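Local atomic coordinates of putative cytoplasmic protein (Salmonella typhimurium, PDB entry 2GK3), a protein that is of unknown function but assembles into a hexamer and belongs to a putative glutamine amidotransferase family, probably with a class I glutaminase-like fold. Residues N95-F98 / I103-N106; L128-I133 / E146-I151; H174-G179 / L250-R255. All coordinates share one frame; numbering follows the deposited sequence.

Interaction 1: N95-F98 / I103-N106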
ATOM      1  N   ASN E  95     -14.132   3.346 -15.054  1.00 30.06           N
ATOM      2  CA  ASN E  95     -14.401   2.032 -14.482  1.00 30.85           C
ATOM      3  C   ASN E  95     -15.004   0.988 -15.443  1.00 31.50           C
ATOM      4  O   ASN E  95     -14.599  -0.176 -15.423  1.00 31.68           O
ATOM      5  CB  ASN E  95     -15.266   2.213 -13.226  1.00 31.06           C
ATOM      6  CG  ASN E  95     -14.481   2.759 -12.070  1.00 32.15           C
ATOM      7  OD1 ASN E  95     -13.289   3.062 -12.204  1.00 33.97           O
ATOM      8  ND2 ASN E  95     -15.123   2.869 -10.916  1.00 32.11           N
ATOM      9  N   GLU E  96     -15.939   1.413 -16.291  1.00 32.31           N
ATOM     10  CA  GLU E  96     -16.546   0.526 -17.292  1.00 34.48           C
ATOM     11  C   GLU E  96     -15.534   0.073 -18.357  1.00 33.98           C
ATOM     12  O   GLU E  96     -15.622  -1.033 -18.887  1.00 34.29           O
ATOM     13  CB  GLU E  96     -17.761   1.189 -17.955  1.00 34.10           C
ATOM     14  CG  GLU E  96     -19.033   1.160 -17.122  1.00 36.54           C
ATOM     15  CD  GLU E  96     -20.142   2.034 -17.722  1.00 38.63           C
ATOM     16  OE1 GLU E  96     -20.637   1.718 -18.834  1.00 43.58           O
ATOM     17  OE2 GLU E  96     -20.518   3.050 -17.082  1.00 43.28           O
ATOM     18  N   THR E  97     -14.566   0.931 -18.652  1.00 33.28           N
ATOM     19  CA  THR E  97     -13.503   0.595 -19.577  1.00 32.26           C
ATOM     20  C   THR E  97     -12.513  -0.370 -18.941  1.00 32.03           C
ATOM     21  O   THR E  97     -12.204  -1.418 -19.504  1.00 31.61           O
ATOM     22  CB  THR E  97     -12.756   1.884 -20.021  1.00 32.23           C
ATOM     23  OG1 THR E  97     -13.649   2.711 -20.769  1.00 31.19           O
ATOM     24  CG2 THR E  97     -11.511   1.567 -20.841  1.00 31.51           C
ATOM     25  N   PHE E  98     -12.002  -0.008 -17.772  1.00 32.21           N
ATOM     26  CA  PHE E  98     -10.838  -0.715 -17.242  1.00 32.66           C
ATOM     27  C   PHE E  98     -11.209  -1.998 -16.509  1.00 32.88           C
ATOM     28  O   PHE E  98     -10.424  -2.949 -16.493  1.00 33.28           O
ATOM     29  CB  PHE E  98      -9.965   0.213 -16.368  1.00 32.71           C
ATOM     30  CG  PHE E  98      -8.611  -0.371 -16.008  1.00 32.76           C
ATOM     31  CD1 PHE E  98      -7.571  -0.400 -16.940  1.00 30.98           C
ATOM     32  CD2 PHE E  98      -8.373  -0.862 -14.723  1.00 32.20           C
ATOM     33  CE1 PHE E  98      -6.315  -0.925 -16.604  1.00 31.64           C
ATOM     34  CE2 PHE E  98      -7.123  -1.390 -14.367  1.00 31.59           C
ATOM     35  CZ  PHE E  98      -6.089  -1.433 -15.319  1.00 33.07           C
ATOM     36  N   ILE E 103     -17.074  -0.989 -24.316  1.00 41.54           N
ATOM     37  CA  ILE E 103     -16.639   0.095 -25.183  1.00 41.30           C
ATOM     38  C   ILE E 103     -17.430   1.307 -24.725  1.00 40.28           C
ATOM     39  O   ILE E 103     -18.563   1.186 -24.285  1.00 40.84           O
ATOM     40  CB  ILE E 103     -16.941  -0.194 -26.655  1.00 41.58           C
ATOM     41  CG1 ILE E 103     -16.073  -1.341 -27.161  1.00 43.34           C
ATOM     42  CG2 ILE E 103     -16.684   1.032 -27.503  1.00 42.32           C
ATOM     43  CD1 ILE E 103     -16.505  -2.719 -26.657  1.00 46.29           C
ATOM     44  N   LYS E 104     -16.839   2.477 -24.840  1.00 38.91           N
ATOM     45  CA  LYS E 104     -17.310   3.624 -24.109  1.00 37.95           C
ATOM     46  C   LYS E 104     -16.797   4.841 -24.885  1.00 36.41           C
ATOM     47  O   LYS E 104     -15.714   4.781 -25.463  1.00 36.77           O
ATOM     48  CB  LYS E 104     -16.687   3.525 -22.699  1.00 38.30           C
ATOM     49  CG  LYS E 104     -17.050   4.571 -21.681  1.00 39.52           C
ATOM     50  CD  LYS E 104     -18.250   4.162 -20.815  1.00 41.67           C
ATOM     51  CE  LYS E 104     -18.404   5.185 -19.702  1.00 41.41           C
ATOM     52  NZ  LYS E 104     -19.784   5.329 -19.149  1.00 44.72           N
ATOM     53  N   PRO E 105     -17.564   5.944 -24.920  1.00 34.82           N
ATOM     54  CA  PRO E 105     -17.030   7.095 -25.653  1.00 33.51           C
ATOM     55  C   PRO E 105     -15.814   7.701 -24.944  1.00 31.94           C
ATOM     56  O   PRO E 105     -15.730   7.665 -23.718  1.00 31.61           O
ATOM     57  CB  PRO E 105     -18.205   8.088 -25.681  1.00 33.28           C
ATOM     58  CG  PRO E 105     -19.396   7.309 -25.214  1.00 34.51           C
ATOM     59  CD  PRO E 105     -18.865   6.250 -24.304  1.00 34.63           C
ATOM     60  N   ASN E 106     -14.878   8.233 -25.728  1.00 31.06           N
ATOM     61  CA  ASN E 106     -13.614   8.767 -25.224  1.00 29.68           C
ATOM     62  C   ASN E 106     -13.799  10.166 -24.634  1.00 29.39           C
ATOM     63  O   ASN E 106     -14.123  11.115 -25.351  1.00 29.19           O
ATOM     64  CB  ASN E 106     -12.591   8.760 -26.360  1.00 29.55           C
ATOM     65  CG  ASN E 106     -11.188   9.121 -25.904  1.00 29.17           C
ATOM     66  OD1 ASN E 106     -10.988  10.073 -25.149  1.00 31.31           O
ATOM     67  ND2 ASN E 106     -10.208   8.377 -26.388  1.00 27.20           N
TER

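Interaction 2: L128-I133 / E146-I151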
ATOM      1  N   LEU E 128      -1.057  16.446 -10.751  1.00 27.52           N
ATOM      2  CA  LEU E 128      -1.840  15.634 -11.720  1.00 28.17           C
ATOM      3  C   LEU E 128      -2.432  16.439 -12.864  1.00 27.66           C
ATOM      4  O   LEU E 128      -3.470  16.109 -13.413  1.00 26.92           O
ATOM      5  CB  LEU E 128      -2.857  14.685 -11.022  1.00 27.86           C
ATOM      6  CG  LEU E 128      -1.845  13.565 -10.760  1.00 29.05           C
ATOM      7  CD1 LEU E 128      -1.458  13.299  -9.314  1.00 27.87           C
ATOM      8  CD2 LEU E 128      -1.923  12.295 -11.625  1.00 28.55           C
ATOM      9  N   SER E 129      -1.733  17.520 -13.189  1.00 27.90           N
ATOM     10  CA  SER E 129      -2.003  18.325 -14.367  1.00 27.93           C
ATOM     11  C   SER E 129      -0.784  18.276 -15.317  1.00 27.24           C
ATOM     12  O   SER E 129       0.333  17.942 -14.894  1.00 25.57           O
ATOM     13  CB  SER E 129      -2.277  19.765 -13.938  1.00 28.48           C
ATOM     14  OG  SER E 129      -3.546  19.905 -13.314  1.00 29.29           O
ATOM     15  N   PHE E 130      -1.025  18.614 -16.588  1.00 27.08           N
ATOM     16  CA  PHE E 130      -0.003  18.667 -17.637  1.00 26.33           C
ATOM     17  C   PHE E 130       0.769  17.350 -17.684  1.00 27.26           C
ATOM     18  O   PHE E 130       0.171  16.294 -17.986  1.00 26.74           O
ATOM     19  CB  PHE E 130       0.870  19.927 -17.487  1.00 25.85           C
ATOM     20  CG  PHE E 130       0.069  21.206 -17.598  1.00 24.33           C
ATOM     21  CD1 PHE E 130      -0.508  21.573 -18.813  1.00 21.55           C
ATOM     22  CD2 PHE E 130      -0.165  22.006 -16.468  1.00 22.59           C
ATOM     23  CE1 PHE E 130      -1.300  22.748 -18.913  1.00 22.80           C
ATOM     24  CE2 PHE E 130      -0.950  23.168 -16.550  1.00 20.49           C
ATOM     25  CZ  PHE E 130      -1.520  23.543 -17.762  1.00 21.19           C
HETATM   26  N   MSE E 131       2.068  17.365 -17.394  1.00 27.97           N
HETATM   27  CA  MSE E 131       2.747  16.076 -17.192  1.00 29.01           C
HETATM   28  C   MSE E 131       2.740  15.725 -15.717  1.00 28.79           C
HETATM   29  O   MSE E 131       2.405  14.610 -15.351  1.00 29.35           O
HETATM   30  CB  MSE E 131       4.175  16.054 -17.783  1.00 29.92           C
HETATM   31  CG  MSE E 131       4.192  16.072 -19.287  1.00 30.29           C
HETATM   32 SE   MSE E 131       3.347  14.424 -20.037  1.00 42.38          SE
HETATM   33  CE  MSE E 131       5.009  13.607 -20.748  1.00 33.59           C
ATOM     34  N   GLY E 132       3.109  16.690 -14.882  1.00 28.49           N
ATOM     35  CA  GLY E 132       3.052  16.551 -13.437  1.00 28.03           C
ATOM     36  C   GLY E 132       4.080  15.633 -12.812  1.00 28.27           C
ATOM     37  O   GLY E 132       5.089  15.269 -13.435  1.00 28.57           O
ATOM     38  N   ILE E 133       3.817  15.258 -11.566  1.00 28.47           N
ATOM     39  CA  ILE E 133       4.758  14.435 -10.801  1.00 29.21           C
ATOM     40  C   ILE E 133       4.963  13.063 -11.443  1.00 29.30           C
ATOM     41  O   ILE E 133       3.992  12.352 -11.762  1.00 29.51           O
ATOM     42  CB  ILE E 133       4.401  14.308  -9.270  1.00 28.97           C
ATOM     43  CG1 ILE E 133       5.620  13.726  -8.515  1.00 28.89           C
ATOM     44  CG2 ILE E 133       3.083  13.516  -9.066  1.00 27.72           C
ATOM     45  CD1 ILE E 133       5.598  13.857  -7.028  1.00 29.65           C
ATOM     46  N   GLU E 146      -3.105  18.653 -28.399  1.00 28.05           N
ATOM     47  CA  GLU E 146      -3.341  19.606 -29.506  1.00 28.82           C
ATOM     48  C   GLU E 146      -4.352  20.702 -29.207  1.00 29.28           C
ATOM     49  O   GLU E 146      -4.400  21.705 -29.925  1.00 29.85           O
ATOM     50  CB  GLU E 146      -3.791  18.880 -30.783  1.00 28.52           C
ATOM     51  CG  GLU E 146      -2.693  18.106 -31.480  1.00 30.57           C
ATOM     52  CD  GLU E 146      -1.642  18.998 -32.124  1.00 31.79           C
ATOM     53  OE1 GLU E 146      -1.912  20.198 -32.332  1.00 34.04           O
ATOM     54  OE2 GLU E 146      -0.540  18.494 -32.424  1.00 31.51           O
ATOM     55  N   VAL E 147      -5.174  20.510 -28.178  1.00 29.53           N
ATOM     56  CA  VAL E 147      -6.185  21.508 -27.822  1.00 29.32           C
ATOM     57  C   VAL E 147      -5.558  22.620 -26.975  1.00 29.18           C
ATOM     58  O   VAL E 147      -6.009  23.767 -27.028  1.00 29.22           O
ATOM     59  CB  VAL E 147      -7.440  20.876 -27.115  1.00 29.53           C
ATOM     60  CG1 VAL E 147      -8.432  21.941 -26.668  1.00 29.84           C
ATOM     61  CG2 VAL E 147      -8.141  19.878 -28.033  1.00 28.61           C
ATOM     62  N   LEU E 148      -4.511  22.297 -26.222  1.00 28.44           N
ATOM     63  CA  LEU E 148      -3.971  23.263 -25.238  1.00 28.45           C
ATOM     64  C   LEU E 148      -3.058  24.291 -25.899  1.00 28.49           C
ATOM     65  O   LEU E 148      -2.412  23.982 -26.899  1.00 28.06           O
ATOM     66  CB  LEU E 148      -3.256  22.543 -24.072  1.00 27.90           C
ATOM     67  CG  LEU E 148      -4.077  21.445 -23.369  1.00 27.82           C
ATOM     68  CD1 LEU E 148      -3.201  20.698 -22.383  1.00 25.63           C
ATOM     69  CD2 LEU E 148      -5.385  21.963 -22.688  1.00 25.04           C
ATOM     70  N   PRO E 149      -3.022  25.531 -25.363  1.00 28.70           N
ATOM     71  CA  PRO E 149      -2.189  26.556 -25.992  1.00 28.76           C
ATOM     72  C   PRO E 149      -0.713  26.516 -25.549  1.00 29.16           C
ATOM     73  O   PRO E 149       0.027  27.491 -25.739  1.00 29.34           O
ATOM     74  CB  PRO E 149      -2.862  27.849 -25.541  1.00 28.23           C
ATOM     75  CG  PRO E 149      -3.372  27.536 -24.201  1.00 27.97           C
ATOM     76  CD  PRO E 149      -3.760  26.076 -24.211  1.00 28.36           C
ATOM     77  N   VAL E 150      -0.304  25.405 -24.942  1.00 29.87           N
ATOM     78  CA  VAL E 150       1.094  25.194 -24.541  1.00 29.71           C
ATOM     79  C   VAL E 150       1.599  23.842 -25.050  1.00 29.74           C
ATOM     80  O   VAL E 150       0.810  22.936 -25.354  1.00 29.92           O
ATOM     81  CB  VAL E 150       1.301  25.305 -22.991  1.00 30.38           C
ATOM     82  CG1 VAL E 150       0.913  26.685 -22.482  1.00 30.28           C
ATOM     83  CG2 VAL E 150       0.553  24.187 -22.217  1.00 29.49           C
ATOM     84  N   ILE E 151       2.917  23.702 -25.145  1.00 29.33           N
ATOM     85  CA  ILE E 151       3.532  22.409 -25.487  1.00 28.39           C
ATOM     86  C   ILE E 151       4.202  21.942 -24.211  1.00 27.78           C
ATOM     87  O   ILE E 151       4.895  22.715 -23.561  1.00 28.42           O
ATOM     88  CB  ILE E 151       4.533  22.555 -26.662  1.00 28.44           C
ATOM     89  CG1 ILE E 151       3.771  22.829 -27.966  1.00 29.17           C
ATOM     90  CG2 ILE E 151       5.408  21.301 -26.820  1.00 27.17           C
ATOM     91  CD1 ILE E 151       4.610  23.557 -29.005  1.00 31.59           C
TER

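Interaction 3: H174-G179 / L250-R255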
ATOM      1  N   HIS E 174      -3.780  43.382 -20.785  1.00 42.32           N
ATOM      2  CA  HIS E 174      -4.704  42.345 -21.223  1.00 40.77           C
ATOM      3  C   HIS E 174      -5.951  42.423 -20.334  1.00 39.84           C
ATOM      4  O   HIS E 174      -5.821  42.523 -19.110  1.00 39.98           O
ATOM      5  CB  HIS E 174      -4.038  40.967 -21.121  1.00 40.51           C
ATOM      6  CG  HIS E 174      -4.819  39.868 -21.774  1.00 39.42           C
ATOM      7  ND1 HIS E 174      -5.915  39.278 -21.182  1.00 37.60           N
ATOM      8  CD2 HIS E 174      -4.664  39.257 -22.970  1.00 39.04           C
ATOM      9  CE1 HIS E 174      -6.400  38.351 -21.984  1.00 37.60           C
ATOM     10  NE2 HIS E 174      -5.657  38.314 -23.075  1.00 38.71           N
ATOM     11  N   PRO E 175      -7.155  42.405 -20.941  1.00 39.15           N
ATOM     12  CA  PRO E 175      -8.436  42.519 -20.206  1.00 38.89           C
ATOM     13  C   PRO E 175      -8.530  41.698 -18.915  1.00 38.88           C
ATOM     14  O   PRO E 175      -9.063  42.196 -17.924  1.00 39.76           O
ATOM     15  CB  PRO E 175      -9.476  42.005 -21.208  1.00 38.56           C
ATOM     16  CG  PRO E 175      -8.865  42.145 -22.547  1.00 38.48           C
ATOM     17  CD  PRO E 175      -7.364  42.277 -22.397  1.00 39.05           C
ATOM     18  N   VAL E 176      -8.011  40.465 -18.913  1.00 38.43           N
ATOM     19  CA  VAL E 176      -8.119  39.565 -17.757  1.00 37.65           C
ATOM     20  C   VAL E 176      -7.379  40.082 -16.519  1.00 38.55           C
ATOM     21  O   VAL E 176      -7.853  39.946 -15.383  1.00 38.61           O
ATOM     22  CB  VAL E 176      -7.659  38.135 -18.123  1.00 37.44           C
ATOM     23  CG1 VAL E 176      -7.358  37.299 -16.885  1.00 35.99           C
ATOM     24  CG2 VAL E 176      -8.697  37.447 -18.996  1.00 35.90           C
ATOM     25  N   VAL E 177      -6.225  40.694 -16.741  1.00 39.24           N
ATOM     26  CA  VAL E 177      -5.351  41.090 -15.641  1.00 39.76           C
ATOM     27  C   VAL E 177      -5.220  42.607 -15.465  1.00 40.44           C
ATOM     28  O   VAL E 177      -4.578  43.080 -14.524  1.00 39.85           O
ATOM     29  CB  VAL E 177      -3.947  40.470 -15.807  1.00 39.84           C
ATOM     30  CG1 VAL E 177      -4.038  38.933 -15.817  1.00 38.63           C
ATOM     31  CG2 VAL E 177      -3.266  41.010 -17.074  1.00 38.87           C
ATOM     32  N   ASN E 178      -5.814  43.364 -16.380  1.00 41.44           N
ATOM     33  CA  ASN E 178      -5.725  44.810 -16.311  1.00 43.08           C
ATOM     34  C   ASN E 178      -6.123  45.362 -14.931  1.00 43.47           C
ATOM     35  O   ASN E 178      -7.200  45.046 -14.409  1.00 43.78           O
ATOM     36  CB  ASN E 178      -6.532  45.457 -17.434  1.00 43.44           C
ATOM     37  CG  ASN E 178      -6.398  46.973 -17.447  1.00 45.36           C
ATOM     38  OD1 ASN E 178      -5.329  47.510 -17.719  1.00 47.50           O
ATOM     39  ND2 ASN E 178      -7.489  47.664 -17.151  1.00 46.98           N
ATOM     40  N   GLY E 179      -5.233  46.161 -14.339  1.00 43.89           N
ATOM     41  CA  GLY E 179      -5.479  46.770 -13.033  1.00 43.75           C
ATOM     42  C   GLY E 179      -4.932  46.012 -11.841  1.00 43.79           C
ATOM     43  O   GLY E 179      -4.939  46.542 -10.731  1.00 44.02           O
ATOM     44  N   LEU E 250     -12.182  32.831 -16.754  1.00 34.57           N
ATOM     45  CA  LEU E 250     -13.374  32.047 -17.129  1.00 34.79           C
ATOM     46  C   LEU E 250     -14.210  32.791 -18.162  1.00 34.64           C
ATOM     47  O   LEU E 250     -14.578  32.238 -19.191  1.00 34.64           O
ATOM     48  CB  LEU E 250     -14.209  31.718 -15.891  1.00 34.60           C
ATOM     49  CG  LEU E 250     -13.578  30.613 -15.063  1.00 34.23           C
ATOM     50  CD1 LEU E 250     -14.461  30.230 -13.884  1.00 35.07           C
ATOM     51  CD2 LEU E 250     -13.280  29.405 -15.977  1.00 34.01           C
ATOM     52  N   GLN E 251     -14.442  34.071 -17.886  1.00 35.22           N
ATOM     53  CA  GLN E 251     -15.255  34.955 -18.711  1.00 35.52           C
ATOM     54  C   GLN E 251     -14.589  35.245 -20.070  1.00 35.41           C
ATOM     55  O   GLN E 251     -15.262  35.348 -21.105  1.00 35.04           O
ATOM     56  CB  GLN E 251     -15.486  36.260 -17.943  1.00 35.46           C
ATOM     57  CG  GLN E 251     -16.900  36.803 -18.031  1.00 38.03           C
ATOM     58  CD  GLN E 251     -17.680  36.626 -16.749  0.50 40.28           C
ATOM     59  OE1 GLN E 251     -17.140  36.812 -15.651  0.50 42.02           O
ATOM     60  NE2 GLN E 251     -18.966  36.295 -16.873  0.50 39.59           N
ATOM     61  N   PHE E 252     -13.264  35.377 -20.062  1.00 35.17           N
ATOM     62  CA  PHE E 252     -12.521  35.623 -21.297  1.00 35.23           C
ATOM     63  C   PHE E 252     -12.684  34.507 -22.346  1.00 34.80           C
ATOM     64  O   PHE E 252     -12.846  34.780 -23.542  1.00 34.55           O
ATOM     65  CB  PHE E 252     -11.036  35.877 -21.004  1.00 35.31           C
ATOM     66  CG  PHE E 252     -10.292  36.489 -22.167  1.00 36.16           C
ATOM     67  CD1 PHE E 252     -10.419  37.854 -22.453  1.00 36.48           C
ATOM     68  CD2 PHE E 252      -9.479  35.701 -22.984  1.00 35.83           C
ATOM     69  CE1 PHE E 252      -9.751  38.427 -23.529  1.00 36.23           C
ATOM     70  CE2 PHE E 252      -8.803  36.254 -24.065  1.00 37.55           C
ATOM     71  CZ  PHE E 252      -8.943  37.629 -24.342  1.00 38.34           C
ATOM     72  N   ILE E 253     -12.660  33.264 -21.881  1.00 34.41           N
ATOM     73  CA  ILE E 253     -12.664  32.086 -22.752  1.00 34.41           C
ATOM     74  C   ILE E 253     -14.062  31.433 -22.902  1.00 35.22           C
ATOM     75  O   ILE E 253     -14.226  30.449 -23.630  1.00 34.60           O
ATOM     76  CB  ILE E 253     -11.579  31.043 -22.293  1.00 33.94           C
ATOM     77  CG1 ILE E 253     -12.026  30.291 -21.035  1.00 33.28           C
ATOM     78  CG2 ILE E 253     -10.228  31.736 -22.022  1.00 32.27           C
ATOM     79  CD1 ILE E 253     -11.067  29.195 -20.577  1.00 33.82           C
ATOM     80  N   ALA E 254     -15.068  31.996 -22.228  1.00 36.46           N
ATOM     81  CA  ALA E 254     -16.428  31.427 -22.271  1.00 37.51           C
ATOM     82  C   ALA E 254     -17.027  31.367 -23.671  1.00 38.45           C
ATOM     83  O   ALA E 254     -16.716  32.183 -24.548  1.00 38.32           O
ATOM     84  CB  ALA E 254     -17.357  32.166 -21.334  1.00 36.98           C
ATOM     85  N   ARG E 255     -17.879  30.372 -23.880  1.00 40.21           N
ATOM     86  CA  ARG E 255     -18.708  30.314 -25.074  1.00 42.15           C
ATOM     87  C   ARG E 255     -19.396  31.664 -25.377  1.00 44.01           C
ATOM     88  O   ARG E 255     -19.845  32.368 -24.460  1.00 43.80           O
ATOM     89  CB  ARG E 255     -19.766  29.220 -24.921  1.00 41.71           C
ATOM     90  CG  ARG E 255     -20.571  28.939 -26.188  1.00 40.74           C
ATOM     91  CD  ARG E 255     -21.663  27.920 -25.940  1.00 39.23           C
ATOM     92  NE  ARG E 255     -21.133  26.735 -25.265  1.00 39.55           N
ATOM     93  CZ  ARG E 255     -20.659  25.652 -25.874  1.00 38.15           C
ATOM     94  NH1 ARG E 255     -20.635  25.561 -27.198  1.00 37.42           N
ATOM     95  NH2 ARG E 255     -20.212  24.651 -25.144  1.00 38.34           N
TER

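Interaction 1: N95-F98 / I103-N106
K104 reaches from the loop toward helix 95-98 and contributes about half of the surface buried here. At the root, K104 CB lies 3.7 Å from T97 OG1, and K104 CG is scarcely farther off, so the hydroxyl of T97 abuts the first two methylenes of the lysine. With CG anti to the backbone N (chi1 -178°), the lysine starts out toward the helix; a bend at chi2 (92°) then turns the rest of the chain across E96. K104 CD comes within 3.9 Å of E96 OE1 and 4.2 Å of E96 CB, passing over the acid's aliphatic base. Next, K104 CE sits 4.0 Å from E96 OE2. The tip closes the contact as a hydrogen-bonded salt bridge, K104 NZ to E96 OE2 at 3.2 Å.

Only four residues separate the two segments, and T97 and I103 have the nearest CA atoms, 6.4 Å apart. The chain returns past T97 after a short loop and then enters helix 107-116, whose N-cap is N106: its OD1 accepts from the backbone N of both L108 and E109. This turn belongs to the hexamer interface, where H230 of the second subunit packs on T97 and meets the F98 ring, and E163 of that same subunit bonds to N106 ND2.

The ammonium meets E96 OE2 from above the carboxylate plane, 59° out of it, while E96 and K104 cross at about a right angle. E70 is the stronger partner of K104 NZ, so the buried lysine charge is shared between two carboxylates, which would probably help to stabilise its protonated state.

Interaction 2: L128-I133 / E146-I151
The F130 ring reaches across to V150 and L148, bridging backbones whose nearest CA atoms, F130 and I151, stand 9.4 Å apart. Its closest approach is F130 CE1 to V150 CG2 at 4.1 Å. The same ring carbon, F130 CE1, comes to 4.5 Å from L148 CD1, a somewhat looser approach. Both methyls approach the ring obliquely, and the F130 and V150 side chains cross at about a right angle. CG of F130 is anti to the carbonyl carbon (chi1 -61°), a setting that brings the far end of the ring nearer to the strand than its root.

The tight part is thus one apolar corner, with all three residues buried and no hydrogen bond between the segments. Strands complete its walls: C222 touches both F130 and V150, M123 lies against F130, and L121 against L148. The outer ends are looser. E146 and I151 are exposed and lie beyond the corner, whereas I133 meets F33 of the fourth subunit and Y30 of the fifth.

Polar bonds fix the loop backbone behind the ring: D157 accepts from M131 N through OD2 and from G132 N through OD1, and D85 OD1 accepts from L128 N. The loop follows strand 120-124, which pairs in parallel with strands 80-84 and 218-223, so the contact packs a strand-end loop and short strand 150-151 onto the parallel core of a fold consistent with the class I glutamine amidotransferase clan.

Interaction 3: H174-G179 / L250-R255
H174 brings CE1 over one face of the F252 ring, 3.5 Å from F252 CZ and offset toward the rim. The ring centroids are 4.7 Å apart and the planes inclined at 54°. H174 ND1 accepts a weak bond from V176 N at 3.3 Å, and H174 O receives the backbone N-H groups of both V177 and N178, curling the loop into a compact turn. P175 follows, setting its CG 3.9 Å from F252 CE1 at the exposed margin, while its CD covers a face of the H174 ring. V176 fills the root of the contact: V176 CG2 lies 3.5 Å from F252 CB, because chi1 of 163° sends CG1 anti to the backbone N and leaves CG2 as the methyl that meets F252. V176 O is bonded to N248 ND2, one turn before F252 on helix 242-253. F212 of strand 207-215 stacks on H174 and meets F252 edge-to-face, joining loop, helix and strand in an aromatic cluster. With no hydrogen bond between the segments, their direct cohesion comes from dispersion and ring contacts, and the weak bond at ND1 may help to fix the imidazole's rotation.

Overall arrangement
Interaction 2 lies deepest, its centre about 9 Å from the centre of the chain, and is wholly apolar across its segments. Interaction 3, about 16 Å out, is partly buried and adds a ring-to-ring contact at a loop-helix junction. Interaction 1 is the most peripheral at about 23 Å, yet its touching residues are largely buried, and it alone has a salt bridge across its segments. Neighbouring subunits border interactions 1 and 2, whereas no other chain touches the segments of interaction 3. Strand 207-215 links interactions 2 and 3, supplying V211 against V150 and F212 against H174 and F252; interactions 1 and 3 lie on opposite sides of the chain's centre.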